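Putative L-alanine-DL-glutamate epimerase (Burkholderia xenovorans LB400, PDB 3SN4) probably acts as a metal-dependent racemase or epimerase of the mandelate racemase/muconate lactonizing enzyme family, and is seen here with 2-oxoglutarate bound. Local coordinates at residues G16-H21 against H318-H323; H125-R130 against D145-T150; L220-K225 against D247-Q252. One frame throughout, in Å; residues are numbered along the deposited sequence.

Contact 1 of 3, residues G16-H21 against H318-H323. With AKG (2-oxoglutaric acid), chain C.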
loop_
_atom_site.group_PDB
_atom_site.type_symbol
_atom_site.label_atom_id
_atom_site.label_comp_id
_atom_site.label_asym_id
_atom_site.label_seq_id
_atom_site.Cartn_x
_atom_site.Cartn_y
_atom_site.Cartn_z
ATOM N N GLY A 16 -48.041 -5.804 -13.296
ATOM C CA GLY A 16 -48.376 -7.080 -12.673
ATOM C C GLY A 16 -48.067 -7.113 -11.188
ATOM O O GLY A 16 -48.943 -6.898 -10.342
ATOM N N TRP A 17 -46.811 -7.419 -10.906
ATOM C CA TRP A 17 -46.279 -7.550 -9.550
ATOM C C TRP A 17 -45.457 -6.308 -9.190
ATOM O O TRP A 17 -44.836 -6.243 -8.120
ATOM C CB TRP A 17 -45.421 -8.827 -9.453
ATOM C CG TRP A 17 -44.289 -8.872 -10.435
ATOM C CD1 TRP A 17 -44.357 -9.230 -11.769
ATOM C CD2 TRP A 17 -42.921 -8.517 -10.186
ATOM N NE1 TRP A 17 -43.110 -9.126 -12.348
ATOM C CE2 TRP A 17 -42.213 -8.696 -11.403
ATOM C CE3 TRP A 17 -42.220 -8.078 -9.049
ATOM C CZ2 TRP A 17 -40.842 -8.439 -11.518
ATOM C CZ3 TRP A 17 -40.833 -7.827 -9.161
ATOM C CH2 TRP A 17 -40.165 -8.005 -10.392
ATOM N N ARG A 18 -45.442 -5.340 -10.111
ATOM C CA ARG A 18 -44.799 -4.048 -9.931
ATOM C C ARG A 18 -45.426 -3.064 -10.927
ATOM O O ARG A 18 -46.190 -3.465 -11.814
ATOM C CB ARG A 18 -43.308 -4.172 -10.235
ATOM C CG ARG A 18 -43.027 -4.575 -11.692
ATOM C CD ARG A 18 -41.551 -4.809 -11.925
ATOM N NE ARG A 18 -41.311 -5.424 -13.235
ATOM C CZ ARG A 18 -40.111 -5.552 -13.806
ATOM N NH1 ARG A 18 -39.008 -5.089 -13.200
ATOM N NH2 ARG A 18 -40.014 -6.134 -15.009
ATOM N N ASN A 19 -45.079 -1.789 -10.801
ATOM C CA ASN A 19 -45.539 -0.781 -11.758
ATOM C C ASN A 19 -44.409 -0.350 -12.655
ATOM O O ASN A 19 -43.231 -0.421 -12.244
ATOM C CB ASN A 19 -46.088 0.451 -11.049
ATOM C CG ASN A 19 -47.292 0.153 -10.190
ATOM O OD1 ASN A 19 -48.237 -0.526 -10.610
ATOM N ND2 ASN A 19 -47.270 0.671 -8.961
ATOM N N TYR A 20 -44.763 0.095 -13.865
ATOM C CA TYR A 20 -43.867 0.902 -14.698
ATOM C C TYR A 20 -44.093 2.398 -14.464
ATOM O O TYR A 20 -45.212 2.822 -14.273
ATOM C CB TYR A 20 -44.115 0.642 -16.174
ATOM C CG TYR A 20 -43.783 -0.730 -16.694
ATOM C CD1 TYR A 20 -42.871 -1.554 -16.042
ATOM C CD2 TYR A 20 -44.335 -1.178 -17.894
ATOM C CE1 TYR A 20 -42.548 -2.817 -16.554
ATOM C CE2 TYR A 20 -44.035 -2.429 -18.404
ATOM C CZ TYR A 20 -43.138 -3.239 -17.731
ATOM O OH TYR A 20 -42.811 -4.475 -18.232
ATOM N N HIS A 21 -43.027 3.184 -14.500
ATOM C CA HIS A 21 -43.118 4.640 -14.366
ATOM C C HIS A 21 -42.473 5.298 -15.550
ATOM O O HIS A 21 -41.546 4.747 -16.117
ATOM C CB HIS A 21 -42.411 5.128 -13.101
ATOM C CG HIS A 21 -42.991 4.575 -11.839
ATOM N ND1 HIS A 21 -43.739 5.337 -10.968
ATOM C CD2 HIS A 21 -42.956 3.322 -11.316
ATOM C CE1 HIS A 21 -44.122 4.582 -9.949
ATOM N NE2 HIS A 21 -43.657 3.355 -10.133
ATOM N N HIS A 318 -27.867 -3.034 -17.171
ATOM C CA HIS A 318 -28.894 -3.617 -16.327
ATOM C C HIS A 318 -30.242 -3.307 -16.943
ATOM O O HIS A 318 -30.626 -2.142 -17.043
ATOM C CB HIS A 318 -28.811 -2.975 -14.954
ATOM C CG HIS A 318 -29.568 -3.697 -13.901
ATOM N ND1 HIS A 318 -29.995 -3.076 -12.748
ATOM C CD2 HIS A 318 -30.004 -4.980 -13.834
ATOM C CE1 HIS A 318 -30.628 -3.959 -11.994
ATOM N NE2 HIS A 318 -30.658 -5.118 -12.636
ATOM N N ASN A 319 -30.959 -4.346 -17.350
ATOM C CA ASN A 319 -32.180 -4.170 -18.116
ATOM C C ASN A 319 -33.178 -5.248 -17.764
ATOM O O ASN A 319 -33.097 -6.369 -18.293
ATOM C CB ASN A 319 -31.841 -4.246 -19.605
ATOM C CG ASN A 319 -33.007 -3.930 -20.484
ATOM O OD1 ASN A 319 -33.652 -2.887 -20.319
ATOM N ND2 ASN A 319 -33.291 -4.822 -21.437
ATOM N N PHE A 320 -34.099 -4.924 -16.853
ATOM C CA PHE A 320 -35.121 -5.880 -16.444
ATOM C C PHE A 320 -36.485 -5.234 -16.203
ATOM O O PHE A 320 -37.256 -5.659 -15.311
ATOM C CB PHE A 320 -34.662 -6.714 -15.228
ATOM C CG PHE A 320 -34.729 -5.990 -13.895
ATOM C CD1 PHE A 320 -35.598 -6.427 -12.900
ATOM C CD2 PHE A 320 -33.906 -4.906 -13.620
ATOM C CE1 PHE A 320 -35.672 -5.760 -11.661
ATOM C CE2 PHE A 320 -33.978 -4.246 -12.376
ATOM C CZ PHE A 320 -34.857 -4.684 -11.406
ATOM N N TYR A 321 -36.797 -4.242 -17.026
ATOM C CA TYR A 321 -38.060 -3.553 -16.920
ATOM C C TYR A 321 -38.901 -3.729 -18.215
ATOM O O TYR A 321 -39.008 -4.846 -18.728
ATOM C CB TYR A 321 -37.781 -2.088 -16.579
ATOM C CG TYR A 321 -36.677 -1.852 -15.565
ATOM C CD1 TYR A 321 -36.956 -1.695 -14.205
ATOM C CD2 TYR A 321 -35.346 -1.730 -15.981
ATOM C CE1 TYR A 321 -35.909 -1.448 -13.257
ATOM C CE2 TYR A 321 -34.295 -1.474 -15.062
ATOM C CZ TYR A 321 -34.588 -1.326 -13.697
ATOM O OH TYR A 321 -33.549 -1.086 -12.796
ATOM N N GLY A 322 -39.504 -2.652 -18.719
ATOM C CA GLY A 322 -40.366 -2.704 -19.921
ATOM C C GLY A 322 -39.660 -2.300 -21.214
ATOM O O GLY A 322 -38.478 -2.016 -21.217
ATOM N N HIS A 323 -40.390 -2.272 -22.318
ATOM C CA HIS A 323 -39.759 -2.065 -23.636
ATOM C C HIS A 323 -38.952 -0.782 -23.769
ATOM O O HIS A 323 -37.916 -0.771 -24.461
ATOM C CB HIS A 323 -40.786 -2.067 -24.747
ATOM C CG HIS A 323 -41.347 -3.412 -25.070
ATOM N ND1 HIS A 323 -40.750 -4.586 -24.679
ATOM C CD2 HIS A 323 -42.442 -3.765 -25.788
ATOM C CE1 HIS A 323 -41.448 -5.605 -25.140
ATOM N NE2 HIS A 323 -42.486 -5.136 -25.808
HETATM C C1 AKG C . -30.761 -8.290 -12.568
HETATM O O1 AKG C . -31.601 -8.027 -13.477
HETATM O O2 AKG C . -29.596 -8.705 -12.863
HETATM C C2 AKG C . -31.111 -8.084 -11.136
HETATM O O5 AKG C . -30.364 -8.488 -10.248
HETATM C C3 AKG C . -32.326 -7.314 -10.676
HETATM C C4 AKG C . -33.606 -8.084 -10.302
HETATM C C5 AKG C . -33.586 -9.232 -9.308
HETATM O O3 AKG C . -33.131 -10.330 -9.711
HETATM O O4 AKG C . -34.078 -9.069 -8.152
#
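The carbonyl of Phe-320 is gripped by the guanidinium of Arg-18, and the loop 318-323 that offers it also touches the ligand. His-318 comes first: its imidazole turns an edge to 2-oxoglutarate, with His-318 NE2 3.2 Å from AKG O1, while ND1 is held by Asp-292. Phe-320 then serves two partners. One face of its ring lies under the aliphatic carbons of the ligand, AKG C3 standing 3.7 Å above the ring centre. Its backbone O takes bonds of 2.8 Å from Arg-18 NH1 and 2.8 Å from Arg-18 NH2, nearly in the guanidinium plane but from opposite faces of the carbonyl plane. Arginine suits the place because its chain, extended from CG to NE, spans the gap and ends in two N-H donors that can share one oxygen. Trp-17 CZ2 lies over one face of that guanidinium, toward its rim. Past Tyr-321, Gly-322, with no side chain, lets the Tyr-20 ring lie against its backbone, Tyr-20 OH 3.5 Å from Gly-322 CA. The phenol itself bonds to Glu-352. The loop thus runs from barrel strand 314-317 to the N-cap of helix 323-335, where it meets strand 19-27, the middle strand of the three-stranded antiparallel sheet of the N-terminal domain.

Contact 2 of 3, residues H125-R130 against D145-T150. With AKG (2-oxoglutaric acid), chain C.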
loop_
_atom_site.group_PDB
_atom_site.type_symbol
_atom_site.label_atom_id
_atom_site.label_comp_id
_atom_site.label_asym_id
_atom_site.label_seq_id
_atom_site.Cartn_x
_atom_site.Cartn_y
_atom_site.Cartn_z
ATOM N N HIS A 125 -33.634 -13.670 -15.992
ATOM C CA HIS A 125 -34.688 -14.212 -15.124
ATOM C C HIS A 125 -35.341 -15.438 -15.747
ATOM O O HIS A 125 -36.565 -15.528 -15.845
ATOM C CB HIS A 125 -35.733 -13.128 -14.834
ATOM C CG HIS A 125 -35.162 -11.964 -14.109
ATOM N ND1 HIS A 125 -34.776 -10.806 -14.746
ATOM C CD2 HIS A 125 -34.831 -11.810 -12.805
ATOM C CE1 HIS A 125 -34.256 -9.976 -13.861
ATOM N NE2 HIS A 125 -34.280 -10.560 -12.676
ATOM N N CYS A 126 -34.491 -16.368 -16.168
ATOM C CA CYS A 126 -34.902 -17.556 -16.867
ATOM C C CYS A 126 -34.358 -18.764 -16.094
ATOM O O CYS A 126 -33.150 -19.061 -16.190
ATOM C CB CYS A 126 -34.317 -17.506 -18.281
ATOM S SG CYS A 126 -34.498 -19.026 -19.274
ATOM N N PRO A 127 -35.227 -19.498 -15.359
ATOM C CA PRO A 127 -36.699 -19.458 -15.298
ATOM C C PRO A 127 -37.287 -18.639 -14.149
ATOM O O PRO A 127 -38.440 -18.843 -13.787
ATOM C CB PRO A 127 -37.064 -20.929 -15.128
ATOM C CG PRO A 127 -35.860 -21.559 -14.442
ATOM C CD PRO A 127 -34.705 -20.588 -14.517
ATOM N N THR A 128 -36.514 -17.699 -13.614
ATOM C CA THR A 128 -36.922 -16.918 -12.451
ATOM C C THR A 128 -38.332 -16.307 -12.529
ATOM O O THR A 128 -39.107 -16.430 -11.582
ATOM C CB THR A 128 -35.887 -15.818 -12.162
ATOM O OG1 THR A 128 -34.571 -16.408 -12.212
ATOM C CG2 THR A 128 -36.169 -15.157 -10.792
ATOM N N TRP A 129 -38.660 -15.665 -13.646
ATOM C CA TRP A 129 -39.965 -15.026 -13.798
ATOM C C TRP A 129 -41.107 -16.074 -13.797
ATOM O O TRP A 129 -42.179 -15.859 -13.197
ATOM C CB TRP A 129 -39.999 -14.205 -15.097
ATOM C CG TRP A 129 -39.529 -12.720 -15.043
ATOM C CD1 TRP A 129 -39.608 -11.814 -16.089
ATOM C CD2 TRP A 129 -38.964 -11.989 -13.938
ATOM N NE1 TRP A 129 -39.127 -10.595 -15.706
ATOM C CE2 TRP A 129 -38.713 -10.667 -14.403
ATOM C CE3 TRP A 129 -38.623 -12.318 -12.618
ATOM C CZ2 TRP A 129 -38.145 -9.675 -13.593
ATOM C CZ3 TRP A 129 -38.059 -11.331 -11.812
ATOM C CH2 TRP A 129 -37.814 -10.026 -12.307
ATOM N N ARG A 130 -40.874 -17.212 -14.452
ATOM C CA ARG A 130 -41.905 -18.255 -14.535
ATOM C C ARG A 130 -42.136 -18.969 -13.200
ATOM O O ARG A 130 -43.188 -19.580 -13.003
ATOM C CB ARG A 130 -41.580 -19.273 -15.632
ATOM C CG ARG A 130 -41.541 -18.652 -17.012
ATOM C CD ARG A 130 -41.245 -19.668 -18.109
ATOM N NE ARG A 130 -41.107 -19.006 -19.403
ATOM C CZ ARG A 130 -40.995 -19.632 -20.577
ATOM N NH1 ARG A 130 -41.006 -20.962 -20.656
ATOM N NH2 ARG A 130 -40.899 -18.917 -21.691
ATOM N N ASP A 145 -38.050 -30.464 -13.729
ATOM C CA ASP A 145 -38.355 -30.718 -15.142
ATOM C C ASP A 145 -38.789 -29.439 -15.845
ATOM O O ASP A 145 -38.511 -29.258 -17.023
ATOM C CB ASP A 145 -39.446 -31.781 -15.301
ATOM C CG ASP A 145 -39.615 -32.232 -16.754
ATOM O OD1 ASP A 145 -40.728 -32.083 -17.310
ATOM O OD2 ASP A 145 -38.621 -32.719 -17.349
ATOM N N GLY A 146 -39.502 -28.575 -15.122
ATOM C CA GLY A 146 -39.898 -27.283 -15.638
ATOM C C GLY A 146 -38.676 -26.417 -15.863
ATOM O O GLY A 146 -38.592 -25.685 -16.856
ATOM N N VAL A 147 -37.713 -26.505 -14.945
ATOM C CA VAL A 147 -36.464 -25.769 -15.085
ATOM C C VAL A 147 -35.752 -26.185 -16.367
ATOM O O VAL A 147 -35.361 -25.334 -17.162
ATOM C CB VAL A 147 -35.573 -25.931 -13.829
ATOM C CG1 VAL A 147 -34.149 -25.460 -14.086
ATOM C CG2 VAL A 147 -36.201 -25.162 -12.675
ATOM N N LYS A 148 -35.643 -27.493 -16.588
ATOM C CA LYS A 148 -35.006 -28.026 -17.791
ATOM C C LYS A 148 -35.711 -27.573 -19.067
ATOM O O LYS A 148 -35.070 -27.074 -19.983
ATOM C CB LYS A 148 -34.962 -29.543 -17.701
ATOM C CG LYS A 148 -34.336 -30.287 -18.881
ATOM C CD LYS A 148 -34.780 -31.760 -18.820
ATOM C CE LYS A 148 -33.817 -32.734 -19.505
ATOM N NZ LYS A 148 -33.908 -34.105 -18.902
ATOM N N ARG A 149 -37.029 -27.698 -19.116
ATOM C CA ARG A 149 -37.776 -27.315 -20.320
ATOM C C ARG A 149 -37.671 -25.825 -20.677
ATOM O O ARG A 149 -37.620 -25.461 -21.859
ATOM C CB ARG A 149 -39.241 -27.743 -20.194
ATOM C CG ARG A 149 -39.390 -29.267 -20.263
ATOM C CD ARG A 149 -40.840 -29.707 -20.294
ATOM N NE ARG A 149 -41.365 -29.938 -18.942
ATOM C CZ ARG A 149 -42.195 -29.131 -18.288
ATOM N NH1 ARG A 149 -42.645 -28.016 -18.851
ATOM N NH2 ARG A 149 -42.593 -29.460 -17.060
ATOM N N THR A 150 -37.620 -24.960 -19.666
ATOM C CA THR A 150 -37.426 -23.540 -19.925
ATOM C C THR A 150 -36.083 -23.334 -20.615
ATOM O O THR A 150 -35.997 -22.575 -21.584
ATOM C CB THR A 150 -37.513 -22.670 -18.632
ATOM O OG1 THR A 150 -38.798 -22.859 -18.010
ATOM C CG2 THR A 150 -37.324 -21.196 -18.972
HETATM C C1 AKG C . -30.761 -8.290 -12.568
HETATM O O1 AKG C . -31.601 -8.027 -13.477
HETATM O O2 AKG C . -29.596 -8.705 -12.863
HETATM C C2 AKG C . -31.111 -8.084 -11.136
HETATM O O5 AKG C . -30.364 -8.488 -10.248
HETATM C C3 AKG C . -32.326 -7.314 -10.676
HETATM C C4 AKG C . -33.606 -8.084 -10.302
HETATM C C5 AKG C . -33.586 -9.232 -9.308
HETATM O O3 AKG C . -33.131 -10.330 -9.711
HETATM O O4 AKG C . -34.078 -9.069 -8.152
HETATM O O HOH W 1 -41.049 -23.062 -19.236
#
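A cis peptide bond between Cys-126 and Pro-127 puts the proline ring against helix 144-156, at the edge of the TIM-barrel-like domain typical of the enolase superfamily. Pro-127 is also the N-cap of helix 128-132. Proline suits the place because it accommodates the cis bond and offers a compact apolar ring: its CB lies 3.9 Å from Thr-150 CG2, and its CG meets Val-147 CG2 at 4.0 Å, an apolar contact that His-202 and Leu-206 of helix 193-210 extend. Thr-150 is the hub of the interface because its two branches differ. The methyl, anti to the backbone N, turns toward the sulfur of Cys-126 (CG2 to SG 3.6 Å) and also lies over one face of the Arg-130 guanidinium. Just ahead of the proline, His-125 points the other way into the active site and gives its NE2 hydrogen to AKG O3 at 3.2 Å, while Asp-345 holds ND1. Trp-129 CH2 sits 3.5 Å above the centre of the imidazole, so the ring is fixed both at its edge and over a face. Arg-130 forms salt bridges with Asp-347 and Glu-153, which would balance its buried charge. Between it and the hydroxyl branch of Thr-150 sits one water, in the guanidinium plane, 2.5 Å from Arg-130 NH1 and 2.6 Å from Thr-150 OG1.

Contact 3 of 3, residues L220-K225 against D247-Q252. With NA (sodium ion), chain E; AKG (2-oxoglutaric acid), chain C.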
loop_
_atom_site.group_PDB
_atom_site.type_symbol
_atom_site.label_atom_id
_atom_site.label_comp_id
_atom_site.label_asym_id
_atom_site.label_seq_id
_atom_site.Cartn_x
_atom_site.Cartn_y
_atom_site.Cartn_z
ATOM N N LEU A 220 -26.566 -14.033 -7.868
ATOM C CA LEU A 220 -26.713 -14.229 -6.424
ATOM C C LEU A 220 -27.132 -12.946 -5.693
ATOM O O LEU A 220 -27.369 -12.970 -4.479
ATOM C CB LEU A 220 -25.395 -14.773 -5.855
ATOM C CG LEU A 220 -24.846 -16.062 -6.533
ATOM C CD1 LEU A 220 -23.413 -16.389 -5.995
ATOM C CD2 LEU A 220 -25.804 -17.224 -6.322
ATOM N N ASN A 221 -27.263 -11.849 -6.435
ATOM C CA ASN A 221 -27.771 -10.558 -5.926
ATOM C C ASN A 221 -27.065 -10.215 -4.596
ATOM O O ASN A 221 -25.844 -10.368 -4.517
ATOM C CB ASN A 221 -29.295 -10.568 -5.795
ATOM C CG ASN A 221 -30.004 -10.778 -7.111
ATOM O OD1 ASN A 221 -30.413 -11.890 -7.430
ATOM N ND2 ASN A 221 -30.163 -9.705 -7.879
ATOM N N PHE A 222 -27.807 -9.782 -3.576
ATOM C CA PHE A 222 -27.243 -9.469 -2.258
ATOM C C PHE A 222 -27.520 -10.615 -1.253
ATOM O O PHE A 222 -27.652 -10.365 -0.036
ATOM C CB PHE A 222 -27.874 -8.194 -1.672
ATOM C CG PHE A 222 -27.523 -6.900 -2.382
ATOM C CD1 PHE A 222 -26.445 -6.113 -1.937
ATOM C CD2 PHE A 222 -28.333 -6.405 -3.403
ATOM C CE1 PHE A 222 -26.141 -4.874 -2.542
ATOM C CE2 PHE A 222 -28.046 -5.180 -4.021
ATOM C CZ PHE A 222 -26.946 -4.393 -3.571
ATOM N N ASN A 223 -27.570 -11.864 -1.723
ATOM C CA ASN A 223 -28.115 -12.950 -0.882
ATOM C C ASN A 223 -27.157 -13.698 0.028
ATOM O O ASN A 223 -27.537 -14.699 0.651
ATOM C CB ASN A 223 -28.897 -13.916 -1.769
ATOM C CG ASN A 223 -30.185 -13.291 -2.300
ATOM O OD1 ASN A 223 -30.920 -12.607 -1.565
ATOM N ND2 ASN A 223 -30.466 -13.523 -3.567
ATOM N N ALA A 224 -25.910 -13.230 0.127
ATOM C CA ALA A 224 -24.941 -13.801 1.065
ATOM C C ALA A 224 -23.975 -12.734 1.574
ATOM O O ALA A 224 -24.037 -11.582 1.138
ATOM C CB ALA A 224 -24.159 -14.922 0.394
ATOM N N LYS A 225 -23.106 -13.141 2.494
ATOM C CA LYS A 225 -21.874 -12.420 2.838
ATOM C C LYS A 225 -20.713 -13.113 2.085
ATOM O O LYS A 225 -20.858 -14.260 1.629
ATOM C CB LYS A 225 -21.611 -12.444 4.353
ATOM C CG LYS A 225 -22.776 -12.023 5.307
ATOM C CD LYS A 225 -23.250 -10.598 5.081
ATOM C CE LYS A 225 -24.518 -10.254 5.849
ATOM N NZ LYS A 225 -24.235 -9.975 7.293
ATOM N N ASP A 247 -23.845 -8.719 -5.864
ATOM C CA ASP A 247 -23.883 -7.337 -5.420
ATOM C C ASP A 247 -23.361 -7.182 -4.000
ATOM O O ASP A 247 -23.705 -7.978 -3.113
ATOM C CB ASP A 247 -25.287 -6.792 -5.508
ATOM C CG ASP A 247 -25.817 -6.815 -6.908
ATOM O OD1 ASP A 247 -25.170 -6.242 -7.822
ATOM O OD2 ASP A 247 -26.889 -7.415 -7.070
ATOM N N SER A 248 -22.563 -6.144 -3.786
ATOM C CA SER A 248 -21.845 -5.951 -2.529
ATOM C C SER A 248 -21.501 -4.507 -2.364
ATOM O O SER A 248 -21.134 -3.839 -3.344
ATOM C CB SER A 248 -20.535 -6.762 -2.500
ATOM O OG SER A 248 -19.839 -6.499 -1.282
ATOM N N TYR A 249 -21.612 -4.020 -1.134
ATOM C CA TYR A 249 -21.108 -2.692 -0.778
ATOM C C TYR A 249 -19.758 -2.771 -0.097
ATOM O O TYR A 249 -19.329 -1.817 0.564
ATOM C CB TYR A 249 -22.115 -1.953 0.059
ATOM C CG TYR A 249 -23.377 -1.672 -0.711
ATOM C CD1 TYR A 249 -23.321 -1.051 -1.960
ATOM C CD2 TYR A 249 -24.615 -2.050 -0.219
ATOM C CE1 TYR A 249 -24.485 -0.798 -2.680
ATOM C CE2 TYR A 249 -25.794 -1.783 -0.931
ATOM C CZ TYR A 249 -25.717 -1.175 -2.158
ATOM O OH TYR A 249 -26.880 -0.902 -2.856
ATOM N N SER A 250 -19.090 -3.905 -0.310
ATOM C CA SER A 250 -17.742 -4.140 0.203
ATOM C C SER A 250 -16.813 -4.500 -0.963
ATOM O O SER A 250 -16.708 -5.663 -1.354
ATOM C CB SER A 250 -17.729 -5.247 1.242
ATOM O OG SER A 250 -16.393 -5.467 1.704
ATOM N N PRO A 251 -16.142 -3.500 -1.528
ATOM C CA PRO A 251 -15.159 -3.767 -2.560
ATOM C C PRO A 251 -14.085 -4.781 -2.108
ATOM O O PRO A 251 -13.727 -5.680 -2.875
ATOM C CB PRO A 251 -14.525 -2.387 -2.801
ATOM C CG PRO A 251 -15.458 -1.403 -2.272
ATOM C CD PRO A 251 -16.269 -2.062 -1.226
ATOM N N GLN A 252 -13.593 -4.637 -0.870
ATOM C CA GLN A 252 -12.591 -5.542 -0.280
ATOM C C GLN A 252 -13.107 -6.969 -0.241
ATOM O O GLN A 252 -12.408 -7.934 -0.583
ATOM C CB GLN A 252 -12.227 -5.098 1.158
ATOM C CG GLN A 252 -10.978 -5.777 1.728
ATOM C CD GLN A 252 -10.729 -5.493 3.237
ATOM O OE1 GLN A 252 -11.345 -4.614 3.845
ATOM N NE2 GLN A 252 -9.842 -6.265 3.829
HETATM NA NA NA E . -26.620 1.583 -4.304
HETATM C C1 AKG C . -30.761 -8.290 -12.568
HETATM O O1 AKG C . -31.601 -8.027 -13.477
HETATM O O2 AKG C . -29.596 -8.705 -12.863
HETATM C C2 AKG C . -31.111 -8.084 -11.136
HETATM O O5 AKG C . -30.364 -8.488 -10.248
HETATM C C3 AKG C . -32.326 -7.314 -10.676
HETATM C C4 AKG C . -33.606 -8.084 -10.302
HETATM C C5 AKG C . -33.586 -9.232 -9.308
HETATM O O3 AKG C . -33.131 -10.330 -9.711
HETATM O O4 AKG C . -34.078 -9.069 -8.152
HETATM O O HOH W 2 -29.356 -7.082 -7.017
HETATM O O HOH W 3 -27.699 3.688 -3.549
HETATM O O HOH W 4 -24.353 2.682 -3.766
#
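With CG beside the backbone N (chi1 -69°) and the ring turned by a chi2 of -94°, Phe-222 swings its ring across Asp-247 and up to Tyr-249. Asp-247 CB stands 3.4 Å from the ring centroid and only 8° off the normal, a CH-pi contact over the face. Tyr-249 meets the same ring obliquely, Phe-222 CE1 reaching Tyr-249 CE2 at 3.5 Å. A flat aromatic suits this spot, since it can receive a methylene and a second ring together. Nearby the backbones join: Asp-247 N donates to Asn-221 O at 2.9 Å, from well above the carbonyl plane. Asn-221 has positive phi at the second position of a type II' turn from Leu-220 to Asn-223. Its ND2 makes a weak, bent bond of 2.7 Å to AKG O5 and donates at 2.9 Å to a water that also lies 2.5 Å from Asp-247 OD2, while Asn-165 holds OD1. Farther along, Tyr-249 OH binds the sodium ion at 2.9 Å, joined by Thr-270 and by Pro-78 of a neighbouring subunit. The loop carrying the ligand-binding amide thus packs, through Phe-222, on the tyrosine of an intersubunit cation site, so pocket and assembly are probably linked structurally here.

How the contacts relate
All three contacts touch 2-oxoglutarate, approaching it from different parts of the chain. Contact 1 joins the N-terminal domain to the loop that follows barrel strand 314-317, so both other contacts lie within the span of sequence it brackets; contact 2 closes before contact 3 opens. Contacts 1 and 2 pack directly: Trp-17 CZ2 lies 3.5 Å from Trp-129 CH2, and Phe-320 CB lies 3.6 Å from His-125 CE1. Contact 3 stays apart, its nearest atoms about 7 Å from those of contact 1 and about 6 Å from those of contact 2, and the ligand bridges the gaps. Lys-163 and Arg-178 also bond the ligand, and the magnesium ion is about 4 Å from the Asn-221 side chain.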